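Local structure of pectate lyase (Bacillus subtilis subsp. subtilis str. 168, 5X2I) at residues S43-E48 and V123-N128; T192-D197 and N233-S238; S259-L264 and V283-V288. The protein cleaves polygalacturonate by calcium-dependent beta-elimination, releasing oligosaccharides with an unsaturated sugar at their non-reducing ends, a step in pectin degradation. One frame throughout, in Å; residues are numbered along the deposited sequence.

Contact 1 (S43-E48 and V123-N128); sequences SALGKE and VDIPAN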
ATOM      1  N   SER A  43      18.589  11.464   8.487  1.00 24.29           N
ATOM      2  CA  SER A  43      19.231  11.905   9.721  1.00 27.14           C
ATOM      3  C   SER A  43      18.204  12.106  10.822  1.00 27.88           C
ATOM      4  O   SER A  43      18.492  11.835  11.970  1.00 27.21           O
ATOM      5  CB  SER A  43      19.952  13.247   9.533  1.00 30.82           C
ATOM      6  OG  SER A  43      21.204  12.987   9.017  1.00 43.96           O
ATOM      7  N   ALA A  44      17.028  12.621  10.452  1.00 24.42           N
ATOM      8  CA  ALA A  44      15.974  12.863  11.386  1.00 24.87           C
ATOM      9  C   ALA A  44      15.381  11.531  11.949  1.00 26.97           C
ATOM     10  O   ALA A  44      15.001  11.444  13.134  1.00 22.25           O
ATOM     11  CB  ALA A  44      14.910  13.700  10.718  1.00 22.08           C
ATOM     12  N   LEU A  45      15.239  10.547  11.056  1.00 23.42           N
ATOM     13  CA  LEU A  45      14.759   9.220  11.459  1.00 26.87           C
ATOM     14  C   LEU A  45      15.743   8.506  12.393  1.00 27.53           C
ATOM     15  O   LEU A  45      15.319   7.879  13.355  1.00 24.54           O
ATOM     16  CB  LEU A  45      14.486   8.334  10.237  1.00 25.56           C
ATOM     17  CG  LEU A  45      13.303   8.750   9.338  1.00 24.75           C
ATOM     18  CD1 LEU A  45      13.318   7.879   8.089  1.00 24.97           C
ATOM     19  CD2 LEU A  45      11.956   8.639  10.035  1.00 24.01           C
ATOM     20  N   GLY A  46      17.045   8.589  12.094  1.00 27.99           N
ATOM     21  CA  GLY A  46      18.073   7.907  12.900  1.00 25.26           C
ATOM     22  C   GLY A  46      17.886   6.431  12.709  1.00 28.09           C
ATOM     23  O   GLY A  46      17.251   5.982  11.730  1.00 24.14           O
ATOM     24  N   LYS A  47      18.399   5.664  13.658  1.00 27.11           N
ATOM     25  CA  LYS A  47      18.368   4.225  13.533  1.00 33.43           C
ATOM     26  C   LYS A  47      17.012   3.661  13.842  1.00 30.79           C
ATOM     27  O   LYS A  47      16.157   4.338  14.441  1.00 31.48           O
ATOM     28  CB  LYS A  47      19.474   3.591  14.388  1.00 37.38           C
ATOM     29  CG  LYS A  47      20.814   3.650  13.670  1.00 42.13           C
ATOM     30  CD  LYS A  47      20.846   2.607  12.560  1.00 50.00           C
ATOM     31  CE  LYS A  47      22.120   2.637  11.703  1.00 56.96           C
ATOM     32  NZ  LYS A  47      23.110   1.641  12.188  1.00 61.09           N
ATOM     33  N   GLU A  48      16.829   2.429  13.405  1.00 33.13           N
ATOM     34  CA  GLU A  48      15.605   1.643  13.579  1.00 47.02           C
ATOM     35  C   GLU A  48      15.005   1.679  14.977  1.00 45.84           C
ATOM     36  O   GLU A  48      13.789   1.534  15.139  1.00 45.34           O
ATOM     37  CB  GLU A  48      15.943   0.180  13.350  1.00 56.36           C
ATOM     38  CG  GLU A  48      15.387  -0.444  12.117  1.00 58.68           C
ATOM     39  CD  GLU A  48      15.572  -1.933  12.239  1.00 62.17           C
ATOM     40  OE1 GLU A  48      16.727  -2.385  12.235  1.00 57.83           O
ATOM     41  OE2 GLU A  48      14.574  -2.642  12.406  1.00 65.21           O
ATOM     42  N   VAL A 123      13.460   3.112   3.612  1.00 20.67           N
ATOM     43  CA  VAL A 123      13.879   3.716   4.850  1.00 23.56           C
ATOM     44  C   VAL A 123      12.946   3.211   5.965  1.00 23.89           C
ATOM     45  O   VAL A 123      11.695   3.139   5.796  1.00 23.76           O
ATOM     46  CB  VAL A 123      13.851   5.231   4.527  1.00 26.42           C
ATOM     47  CG1 VAL A 123      12.805   6.013   5.252  1.00 29.79           C
ATOM     48  CG2 VAL A 123      15.257   5.810   4.404  1.00 25.35           C
ATOM     49  N   ASP A 124      13.522   2.832   7.108  1.00 23.25           N
ATOM     50  CA  ASP A 124      12.766   2.343   8.238  1.00 22.71           C
ATOM     51  C   ASP A 124      12.287   3.437   9.146  1.00 22.53           C
ATOM     52  O   ASP A 124      13.058   4.354   9.498  1.00 22.01           O
ATOM     53  CB  ASP A 124      13.603   1.353   9.061  1.00 27.02           C
ATOM     54  CG  ASP A 124      13.810   0.041   8.321  1.00 33.80           C
ATOM     55  OD1 ASP A 124      13.121  -0.266   7.328  1.00 33.74           O
ATOM     56  OD2 ASP A 124      14.717  -0.674   8.723  1.00 35.73           O
ATOM     57  N   ILE A 125      11.027   3.352   9.561  1.00 20.14           N
ATOM     58  CA  ILE A 125      10.481   4.394  10.411  1.00 21.42           C
ATOM     59  C   ILE A 125      10.487   3.882  11.879  1.00 19.91           C
ATOM     60  O   ILE A 125       9.827   2.913  12.215  1.00 20.04           O
ATOM     61  CB  ILE A 125       9.065   4.855   9.999  1.00 20.94           C
ATOM     62  CG1 ILE A 125       8.967   5.047   8.476  1.00 21.46           C
ATOM     63  CG2 ILE A 125       8.699   6.106  10.805  1.00 20.99           C
ATOM     64  CD1 ILE A 125       9.889   6.141   7.958  1.00 24.23           C
ATOM     65  N   PRO A 126      11.281   4.502  12.731  1.00 19.59           N
ATOM     66  CA  PRO A 126      11.333   4.005  14.134  1.00 18.96           C
ATOM     67  C   PRO A 126      10.071   4.333  14.943  1.00 19.49           C
ATOM     68  O   PRO A 126       9.190   5.107  14.506  1.00 23.05           O
ATOM     69  CB  PRO A 126      12.569   4.730  14.681  1.00 19.23           C
ATOM     70  CG  PRO A 126      12.466   6.064  14.034  1.00 21.06           C
ATOM     71  CD  PRO A 126      11.888   5.828  12.625  1.00 20.88           C
ATOM     72  N   ALA A 127       9.960   3.717  16.108  1.00 22.06           N
ATOM     73  CA  ALA A 127       8.795   3.923  16.977  1.00 21.37           C
ATOM     74  C   ALA A 127       8.604   5.381  17.405  1.00 19.57           C
ATOM     75  O   ALA A 127       9.572   6.159  17.467  1.00 19.92           O
ATOM     76  CB  ALA A 127       8.881   2.996  18.174  1.00 20.58           C
ATOM     77  N   ASN A 128       7.340   5.716  17.686  1.00 20.67           N
ATOM     78  CA  ASN A 128       6.917   7.013  18.243  1.00 21.07           C
ATOM     79  C   ASN A 128       7.321   8.187  17.348  1.00 20.35           C
ATOM     80  O   ASN A 128       8.061   9.077  17.738  1.00 20.91           O
ATOM     81  CB  ASN A 128       7.432   7.181  19.676  1.00 21.91           C
ATOM     82  CG  ASN A 128       7.116   5.969  20.544  1.00 22.88           C
ATOM     83  OD1 ASN A 128       5.968   5.541  20.634  1.00 21.21           O
ATOM     84  ND2 ASN A 128       8.152   5.411  21.180  1.00 21.92           N
TER
HETATM   85  O   HOH W   1      11.951   1.735  16.677  1.00 27.06           O

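Contact 2 (T192-D197 and N233-S238); sequences THIWID and NYITMS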
ATOM      1  N   THR A 192       2.956  -1.936  14.235  1.00 19.38           N
ATOM      2  CA  THR A 192       1.724  -1.863  15.022  1.00 18.90           C
ATOM      3  C   THR A 192       1.363  -0.424  15.445  1.00 18.23           C
ATOM      4  O   THR A 192       2.227   0.442  15.602  1.00 19.64           O
ATOM      5  CB  THR A 192       1.865  -2.714  16.304  1.00 20.58           C
ATOM      6  OG1 THR A 192       3.032  -2.279  17.026  1.00 20.22           O
ATOM      7  CG2 THR A 192       2.028  -4.199  15.953  1.00 20.35           C
ATOM      8  N   HIS A 193       0.075  -0.145  15.596  1.00 18.40           N
ATOM      9  CA  HIS A 193      -0.350   1.187  16.008  1.00 18.62           C
ATOM     10  C   HIS A 193       0.082   2.257  15.004  1.00 17.84           C
ATOM     11  O   HIS A 193       0.933   3.061  15.272  1.00 17.99           O
ATOM     12  CB  HIS A 193       0.089   1.494  17.445  1.00 20.13           C
ATOM     13  CG  HIS A 193      -0.684   0.709  18.456  1.00 20.33           C
ATOM     14  ND1 HIS A 193      -0.116  -0.286  19.217  1.00 22.14           N
ATOM     15  CD2 HIS A 193      -2.008   0.660  18.707  1.00 21.55           C
ATOM     16  CE1 HIS A 193      -1.048  -0.860  19.955  1.00 23.98           C
ATOM     17  NE2 HIS A 193      -2.213  -0.307  19.662  1.00 21.08           N
ATOM     18  N   ILE A 194      -0.524   2.197  13.827  1.00 16.08           N
ATOM     19  CA  ILE A 194      -0.165   3.018  12.674  1.00 16.93           C
ATOM     20  C   ILE A 194      -1.396   3.707  12.150  1.00 16.48           C
ATOM     21  O   ILE A 194      -2.438   3.122  12.029  1.00 16.84           O
ATOM     22  CB  ILE A 194       0.402   2.151  11.547  1.00 19.20           C
ATOM     23  CG1 ILE A 194       1.653   1.430  12.094  1.00 24.57           C
ATOM     24  CG2 ILE A 194       0.816   2.993  10.337  1.00 17.24           C
ATOM     25  CD1 ILE A 194       2.209   0.441  11.171  1.00 27.05           C
ATOM     26  N   TRP A 195      -1.243   4.966  11.832  1.00 16.88           N
ATOM     27  CA  TRP A 195      -2.258   5.772  11.210  1.00 16.90           C
ATOM     28  C   TRP A 195      -1.636   6.365   9.957  1.00 18.58           C
ATOM     29  O   TRP A 195      -0.611   7.095  10.029  1.00 18.51           O
ATOM     30  CB  TRP A 195      -2.714   6.902  12.156  1.00 16.77           C
ATOM     31  CG  TRP A 195      -3.892   7.689  11.689  1.00 17.60           C
ATOM     32  CD1 TRP A 195      -4.890   7.257  10.859  1.00 18.08           C
ATOM     33  CD2 TRP A 195      -4.251   9.006  12.077  1.00 18.27           C
ATOM     34  NE1 TRP A 195      -5.822   8.221  10.703  1.00 20.44           N
ATOM     35  CE2 TRP A 195      -5.446   9.325  11.410  1.00 19.18           C
ATOM     36  CE3 TRP A 195      -3.656   9.978  12.877  1.00 19.31           C
ATOM     37  CZ2 TRP A 195      -6.076  10.541  11.545  1.00 19.37           C
ATOM     38  CZ3 TRP A 195      -4.309  11.181  13.022  1.00 19.17           C
ATOM     39  CH2 TRP A 195      -5.502  11.450  12.377  1.00 19.91           C
ATOM     40  N   ILE A 196      -2.276   6.049   8.813  1.00 18.01           N
ATOM     41  CA  ILE A 196      -1.956   6.611   7.523  1.00 16.58           C
ATOM     42  C   ILE A 196      -3.194   7.366   7.095  1.00 16.08           C
ATOM     43  O   ILE A 196      -4.265   6.767   6.912  1.00 14.35           O
ATOM     44  CB  ILE A 196      -1.666   5.527   6.485  1.00 17.27           C
ATOM     45  CG1 ILE A 196      -0.441   4.736   6.926  1.00 17.88           C
ATOM     46  CG2 ILE A 196      -1.408   6.119   5.108  1.00 19.22           C
ATOM     47  CD1 ILE A 196      -0.150   3.519   6.104  1.00 19.15           C
ATOM     48  N   ASP A 197      -3.070   8.692   6.980  1.00 16.11           N
ATOM     49  CA  ASP A 197      -4.237   9.539   6.771  1.00 16.82           C
ATOM     50  C   ASP A 197      -3.931  10.666   5.803  1.00 16.93           C
ATOM     51  O   ASP A 197      -2.851  11.287   5.832  1.00 17.04           O
ATOM     52  CB  ASP A 197      -4.763  10.025   8.148  1.00 18.16           C
ATOM     53  CG  ASP A 197      -5.855  11.133   8.051  1.00 17.84           C
ATOM     54  OD1 ASP A 197      -7.017  10.760   8.005  1.00 15.48           O
ATOM     55  OD2 ASP A 197      -5.544  12.331   7.983  1.00 18.77           O
ATOM     56  N   ASN A 233      -0.274  -5.079  12.806  1.00 16.59           N
ATOM     57  CA  ASN A 233      -1.474  -5.067  13.611  1.00 17.32           C
ATOM     58  C   ASN A 233      -1.843  -3.675  14.138  1.00 17.29           C
ATOM     59  O   ASN A 233      -1.005  -2.900  14.521  1.00 16.47           O
ATOM     60  CB  ASN A 233      -1.355  -6.060  14.783  1.00 17.58           C
ATOM     61  CG  ASN A 233      -2.617  -6.843  15.047  1.00 18.54           C
ATOM     62  OD1 ASN A 233      -3.559  -6.849  14.282  1.00 18.46           O
ATOM     63  ND2 ASN A 233      -2.624  -7.540  16.185  1.00 19.28           N
ATOM     64  N   TYR A 234      -3.152  -3.428  14.223  1.00 16.84           N
ATOM     65  CA  TYR A 234      -3.687  -2.260  14.863  1.00 18.05           C
ATOM     66  C   TYR A 234      -3.387  -0.980  14.016  1.00 17.28           C
ATOM     67  O   TYR A 234      -2.550  -0.151  14.304  1.00 14.70           O
ATOM     68  CB  TYR A 234      -3.254  -2.155  16.281  1.00 18.58           C
ATOM     69  CG  TYR A 234      -3.555  -3.383  17.117  1.00 20.70           C
ATOM     70  CD1 TYR A 234      -4.836  -3.966  17.137  1.00 19.73           C
ATOM     71  CD2 TYR A 234      -2.575  -3.911  17.946  1.00 20.67           C
ATOM     72  CE1 TYR A 234      -5.106  -5.055  17.950  1.00 22.18           C
ATOM     73  CE2 TYR A 234      -2.827  -4.988  18.774  1.00 21.20           C
ATOM     74  CZ  TYR A 234      -4.077  -5.578  18.767  1.00 22.33           C
ATOM     75  OH  TYR A 234      -4.297  -6.658  19.667  1.00 25.27           O
ATOM     76  N   ILE A 235      -4.110  -0.916  12.904  1.00 15.28           N
ATOM     77  CA  ILE A 235      -3.783   0.062  11.871  1.00 16.34           C
ATOM     78  C   ILE A 235      -5.060   0.734  11.354  1.00 17.45           C
ATOM     79  O   ILE A 235      -6.096   0.038  11.130  1.00 16.54           O
ATOM     80  CB  ILE A 235      -3.034  -0.622  10.726  1.00 16.28           C
ATOM     81  CG1 ILE A 235      -1.714  -1.214  11.162  1.00 16.38           C
ATOM     82  CG2 ILE A 235      -2.780   0.338   9.567  1.00 17.43           C
ATOM     83  CD1 ILE A 235      -1.368  -2.399  10.355  1.00 18.71           C
ATOM     84  N   THR A 236      -5.033   2.062  11.234  1.00 15.63           N
ATOM     85  CA  THR A 236      -6.113   2.786  10.575  1.00 17.58           C
ATOM     86  C   THR A 236      -5.592   3.544   9.352  1.00 17.99           C
ATOM     87  O   THR A 236      -4.600   4.296   9.469  1.00 18.75           O
ATOM     88  CB  THR A 236      -6.846   3.737  11.547  1.00 17.44           C
ATOM     89  OG1 THR A 236      -7.494   2.953  12.543  1.00 18.20           O
ATOM     90  CG2 THR A 236      -7.922   4.553  10.812  1.00 17.87           C
ATOM     91  N   MET A 237      -6.189   3.284   8.180  1.00 16.76           N
ATOM     92  CA  MET A 237      -5.869   4.064   6.970  1.00 17.27           C
ATOM     93  C   MET A 237      -7.137   4.764   6.517  1.00 15.99           C
ATOM     94  O   MET A 237      -8.113   4.103   6.198  1.00 14.98           O
ATOM     95  CB  MET A 237      -5.348   3.200   5.816  1.00 17.75           C
ATOM     96  CG  MET A 237      -4.286   2.225   6.217  1.00 18.22           C
ATOM     97  SD  MET A 237      -3.582   1.442   4.782  1.00 19.16           S
ATOM     98  CE  MET A 237      -2.625   0.171   5.617  1.00 19.58           C
ATOM     99  N   SER A 238      -7.114   6.092   6.577  1.00 15.77           N
ATOM    100  CA  SER A 238      -8.297   6.954   6.409  1.00 16.21           C
ATOM    101  C   SER A 238      -8.030   8.150   5.490  1.00 16.11           C
ATOM    102  O   SER A 238      -6.977   8.786   5.535  1.00 15.77           O
ATOM    103  CB  SER A 238      -8.870   7.445   7.755  1.00 15.82           C
ATOM    104  OG  SER A 238      -7.983   8.324   8.452  1.00 17.95           O
TER

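Contact 3 (S259-L264 and V283-V288); sequences SDDGKL and VRFGQV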
ATOM      1  N   SER A 259       0.873 -17.333  11.150  1.00 22.66           N
ATOM      2  CA  SER A 259       1.093 -16.384  12.274  1.00 21.67           C
ATOM      3  C   SER A 259       0.423 -14.998  12.094  1.00 21.81           C
ATOM      4  O   SER A 259       0.316 -14.229  13.067  1.00 19.34           O
ATOM      5  CB  SER A 259       2.594 -16.210  12.540  1.00 21.18           C
ATOM      6  OG  SER A 259       3.240 -16.072  11.276  1.00 23.77           O
ATOM      7  N   ASP A 260       0.010 -14.671  10.858  1.00 20.28           N
ATOM      8  CA  ASP A 260      -0.835 -13.521  10.612  1.00 19.34           C
ATOM      9  C   ASP A 260      -2.267 -13.701  11.167  1.00 21.85           C
ATOM     10  O   ASP A 260      -2.943 -12.704  11.412  1.00 20.79           O
ATOM     11  CB  ASP A 260      -0.884 -13.173   9.119  1.00 19.74           C
ATOM     12  CG  ASP A 260       0.424 -12.584   8.600  1.00 20.58           C
ATOM     13  OD1 ASP A 260       1.257 -12.132   9.423  1.00 18.69           O
ATOM     14  OD2 ASP A 260       0.629 -12.562   7.364  1.00 20.11           O
ATOM     15  N   ASP A 261      -2.721 -14.941  11.414  1.00 21.25           N
ATOM     16  CA  ASP A 261      -4.000 -15.183  12.094  1.00 23.11           C
ATOM     17  C   ASP A 261      -4.136 -14.499  13.494  1.00 22.33           C
ATOM     18  O   ASP A 261      -3.241 -14.564  14.312  1.00 19.39           O
ATOM     19  CB  ASP A 261      -4.244 -16.702  12.113  1.00 27.54           C
ATOM     20  CG  ASP A 261      -5.644 -17.080  12.567  1.00 33.14           C
ATOM     21  OD1 ASP A 261      -6.617 -16.436  12.165  1.00 30.10           O
ATOM     22  OD2 ASP A 261      -5.734 -18.026  13.376  1.00 39.76           O
ATOM     23  N   GLY A 262      -5.209 -13.725  13.710  1.00 19.69           N
ATOM     24  CA  GLY A 262      -5.357 -12.897  14.922  1.00 19.02           C
ATOM     25  C   GLY A 262      -4.653 -11.536  14.879  1.00 20.70           C
ATOM     26  O   GLY A 262      -4.677 -10.770  15.869  1.00 21.49           O
ATOM     27  N   LYS A 263      -4.033 -11.232  13.732  1.00 19.90           N
ATOM     28  CA  LYS A 263      -3.346  -9.982  13.474  1.00 18.91           C
ATOM     29  C   LYS A 263      -3.886  -9.397  12.187  1.00 19.17           C
ATOM     30  O   LYS A 263      -4.955  -9.765  11.759  1.00 19.29           O
ATOM     31  CB  LYS A 263      -1.843 -10.227  13.390  1.00 20.47           C
ATOM     32  CG  LYS A 263      -1.323 -10.937  14.660  1.00 23.76           C
ATOM     33  CD  LYS A 263       0.190 -11.115  14.657  1.00 28.27           C
ATOM     34  CE  LYS A 263       0.665 -11.693  15.996  1.00 27.95           C
ATOM     35  NZ  LYS A 263       2.149 -11.859  15.942  1.00 32.76           N
ATOM     36  N   LEU A 264      -3.167  -8.450  11.586  1.00 18.00           N
ATOM     37  CA  LEU A 264      -3.675  -7.711  10.459  1.00 19.24           C
ATOM     38  C   LEU A 264      -5.069  -7.083  10.756  1.00 18.97           C
ATOM     39  O   LEU A 264      -5.977  -7.080   9.878  1.00 17.23           O
ATOM     40  CB  LEU A 264      -3.696  -8.590   9.195  1.00 20.34           C
ATOM     41  CG  LEU A 264      -2.293  -9.127   8.818  1.00 21.96           C
ATOM     42  CD1 LEU A 264      -2.413 -10.194   7.749  1.00 21.40           C
ATOM     43  CD2 LEU A 264      -1.376  -7.998   8.363  1.00 20.38           C
ATOM     44  N   VAL A 283      -6.769  -9.535   1.180  1.00 16.70           N
ATOM     45  CA  VAL A 283      -6.572  -9.878   2.566  1.00 18.74           C
ATOM     46  C   VAL A 283      -6.398 -11.393   2.731  1.00 17.87           C
ATOM     47  O   VAL A 283      -7.181 -12.173   2.192  1.00 17.63           O
ATOM     48  CB  VAL A 283      -7.747  -9.407   3.408  1.00 18.38           C
ATOM     49  CG1 VAL A 283      -7.522  -9.820   4.850  1.00 18.64           C
ATOM     50  CG2 VAL A 283      -7.981  -7.895   3.313  1.00 18.47           C
ATOM     51  N   ARG A 284      -5.355 -11.777   3.469  1.00 18.12           N
ATOM     52  CA  ARG A 284      -5.267 -13.084   4.138  1.00 20.25           C
ATOM     53  C   ARG A 284      -5.355 -12.829   5.674  1.00 18.77           C
ATOM     54  O   ARG A 284      -4.810 -11.840   6.195  1.00 17.40           O
ATOM     55  CB  ARG A 284      -3.944 -13.791   3.809  1.00 20.82           C
ATOM     56  CG  ARG A 284      -3.664 -13.967   2.328  1.00 21.40           C
ATOM     57  CD  ARG A 284      -2.317 -14.664   2.201  1.00 22.65           C
ATOM     58  NE  ARG A 284      -2.016 -15.093   0.833  1.00 23.96           N
ATOM     59  CZ  ARG A 284      -1.511 -14.305  -0.110  1.00 24.44           C
ATOM     60  NH1 ARG A 284      -1.230 -13.034   0.118  1.00 27.40           N
ATOM     61  NH2 ARG A 284      -1.295 -14.786  -1.318  1.00 29.02           N
ATOM     62  N   PHE A 285      -6.159 -13.659   6.342  1.00 18.67           N
ATOM     63  CA  PHE A 285      -6.219 -13.832   7.804  1.00 18.02           C
ATOM     64  C   PHE A 285      -6.853 -12.691   8.611  1.00 20.05           C
ATOM     65  O   PHE A 285      -7.493 -12.889   9.617  1.00 20.91           O
ATOM     66  CB  PHE A 285      -4.818 -14.104   8.328  1.00 19.69           C
ATOM     67  CG  PHE A 285      -4.217 -15.362   7.786  1.00 19.58           C
ATOM     68  CD1 PHE A 285      -4.792 -16.595   8.166  1.00 19.42           C
ATOM     69  CD2 PHE A 285      -3.165 -15.333   6.879  1.00 19.03           C
ATOM     70  CE1 PHE A 285      -4.323 -17.766   7.674  1.00 20.49           C
ATOM     71  CE2 PHE A 285      -2.641 -16.539   6.388  1.00 20.75           C
ATOM     72  CZ  PHE A 285      -3.201 -17.762   6.806  1.00 20.66           C
ATOM     73  N   GLY A 286      -6.626 -11.466   8.183  1.00 20.12           N
ATOM     74  CA  GLY A 286      -6.990 -10.302   9.027  1.00 20.56           C
ATOM     75  C   GLY A 286      -8.474 -10.011   9.251  1.00 19.09           C
ATOM     76  O   GLY A 286      -9.365 -10.200   8.363  1.00 17.57           O
ATOM     77  N   GLN A 287      -8.736  -9.517  10.452  1.00 18.43           N
ATOM     78  CA  GLN A 287     -10.035  -8.851  10.761  1.00 17.91           C
ATOM     79  C   GLN A 287      -9.959  -7.385  10.249  1.00 19.18           C
ATOM     80  O   GLN A 287      -9.393  -6.503  10.895  1.00 16.92           O
ATOM     81  CB  GLN A 287     -10.265  -8.955  12.257  1.00 20.60           C
ATOM     82  CG  GLN A 287     -10.755 -10.360  12.654  1.00 24.54           C
ATOM     83  CD  GLN A 287     -10.945 -10.579  14.168  1.00 26.20           C
ATOM     84  OE1 GLN A 287     -11.438 -11.647  14.608  1.00 33.98           O
ATOM     85  NE2 GLN A 287     -10.655  -9.589  14.940  1.00 24.41           N
ATOM     86  N   VAL A 288     -10.496  -7.144   9.046  1.00 17.20           N
ATOM     87  CA  VAL A 288     -10.294  -5.885   8.393  1.00 18.26           C
ATOM     88  C   VAL A 288     -11.673  -5.165   8.213  1.00 17.70           C
ATOM     89  O   VAL A 288     -12.593  -5.684   7.591  1.00 16.94           O
ATOM     90  CB  VAL A 288      -9.571  -6.071   7.013  1.00 18.04           C
ATOM     91  CG1 VAL A 288      -9.359  -4.709   6.371  1.00 17.20           C
ATOM     92  CG2 VAL A 288      -8.237  -6.784   7.165  1.00 18.93           C
TER

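Contact 1 (S43-E48 and V123-N128)
Leu45, the last residue of helix 38-45, lays its forked tip against the side chains of Val123, Ile125 and Pro126 and illustrates how one branched side chain can knit a helix end to a strand and the loop that follows it. Its CD1 presses on Val123 CG1 at 3.4 Å, tighter than usual for two carbons, and also meets Ile125 CD1 at 3.8 Å. The second branch, CD2, lies 3.8 Å from Pro126 CD. CG stands anti to the carbonyl carbon (chi1 -68°), which sends the two methyls forward into this apolar cluster; the leucine crosses both Val123 and Pro126 at about a right angle. The remaining carbons of the proline ring are bordered by main-chain oxygens: CG is 3.4 Å from Leu45 O, and CB is 3.5 Å from Glu48 O. An alanine at Leu45 would strip away both methyl branches and would probably leave Val123, Ile125 and the proline ring facing a gap at the helix end.

Beyond this apolar cluster, Gly46 breaks the helix with a positive phi, and the chain then passes along Pro126. Glu48 runs beside Asp124 in the same direction, its CG 3.5 Å from Asp124 OD2, with the two carboxylate planes turned 59° apart. Glu48 OE2 forms a salt bridge with Lys148, which also makes a long, weak ion pair with Asp124; Asp124 OD1 takes a hydrogen bond from Gln146. Further inward, Leu45 packs on Ile56 and Ile125 on Phe145 and Ile147. This is consistent with the N-terminal helix that covers one end of the parallel beta-helix in polysaccharide lyase family 1. The like charges of Glu48 OE2 and Asp124 OD2, 4.2 Å apart, are probably eased by that shared lysine, while apolar contact carries the join itself.

Contact 2 (T192-D197 and N233-S238)
Trp195 turns the edge of its indole toward Ser238, and NE1 donates to Ser238 OG at 3.1 Å, close to the ring plane. Thr236 O sits at the same edge, near CD1, while Asp197 CB lies over one face. The His193 imidazole has Tyr234 CB over a face, a CH-pi contact 4.2 Å from the ring centroid; the two rings are near parallel but slid so far apart that they barely overlap. One face of the tyrosine is approached by Asn233 ND2, and Tyr17 also stacks with this ring. The imidazole is fixed by hydrogen bonds of ND1 with Asp150 and of NE2 with the carbonyl of Tyr17.

These pairs stand on successive coils of a right-handed parallel beta-helix, the fold of this lyase family, where equivalent residues stack in line. Strands 194-197 and 235-238 run only 5° from parallel, their axes approach to 4.8 Å, and the chain turns a corner just before each strand, at His193 and Tyr234. Along the ladder Ile194 O accepts from Thr236 N at 2.9 Å, and Ile196 O takes the Ser238 amide in turn.

On the face opposite Trp195, Ile194 lies next to Ile235 and Ile196 beside Met237, both pairs directed at strand 186-189 through Ile188 and Ile186. Ser238 OG, set between its own backbone N and carbonyl carbon (chi1 66°), accepts from the indole and donates to Asp197 OD1 at 2.7 Å. That bond uses the anti lone pair of the oxygen, while OD2 of the same carboxylate is engaged in a salt bridge with Arg155.

Contact 3 (S259-L264 and V283-V288)
Phe285 and Leu264 both place CG anti to the carbonyl carbon, with chi1 of -62° and -59°, and each thereby carries its side chain across to the facing loop. The phenylalanine settles on the start of a type II turn that runs from Asp260 to Lys263. Its CD2 is 3.9 Å from Asp260 CB, its CD1 4.0 Å from Asp261 CB, and its CB rests near the amide nitrogen of Asp261. From the facing segment, Leu264 brings CD1 to 3.3 Å from Arg284 O, an oxygen that also accepts the Gly286 amide within its own loop.

The backbones themselves come close at Gly286, a case where a missing side chain permits the approach. Gly286 CA lies 3.4 Å from Lys263 O and 3.5 Å from Leu264 O in CA-H...O contacts; a beta carbon on it would collide with Leu264 O. Gly262, with phi of 83°, serves the turn itself, which is closed by Lys263 N bonding to Asp260 O at 3.0 Å.

Arg284 points its guanidinium away to a salt bridge with Asp255, its side chain about 7 Å from that of Arg279, the probable active-site residue. The loop 259-264 leads into strand 266-274, while 283-288 links strand 282-283 to strand 287-296, with Phe285 and Gly286 hydrogen-bonded through their backbones to Lys314 and Lys317 of the following coil.

Overall arrangement
The three contacts follow one another along the chain and along part of the beta-helix. Contact 1 lies toward its N-terminal end, its centre about 17 Å from that of contact 2 and about 26 Å from that of contact 3. Contacts 2 and 3 are closer, with centres about 14 Å apart, and they touch: Asn233 OD1 packs 3.2 Å from Leu264 N. Strand 122-124 of contact 1 belongs to the same parallel sheet as 186-189, which follows the calcium ligand Asp184, and 226-229, which carries Asp227; the isoleucines of contact 2 pack on 186-189. Contacts 2 and 3 are joined through the parallel-paired strands 235-245, 266-274 and 287-296.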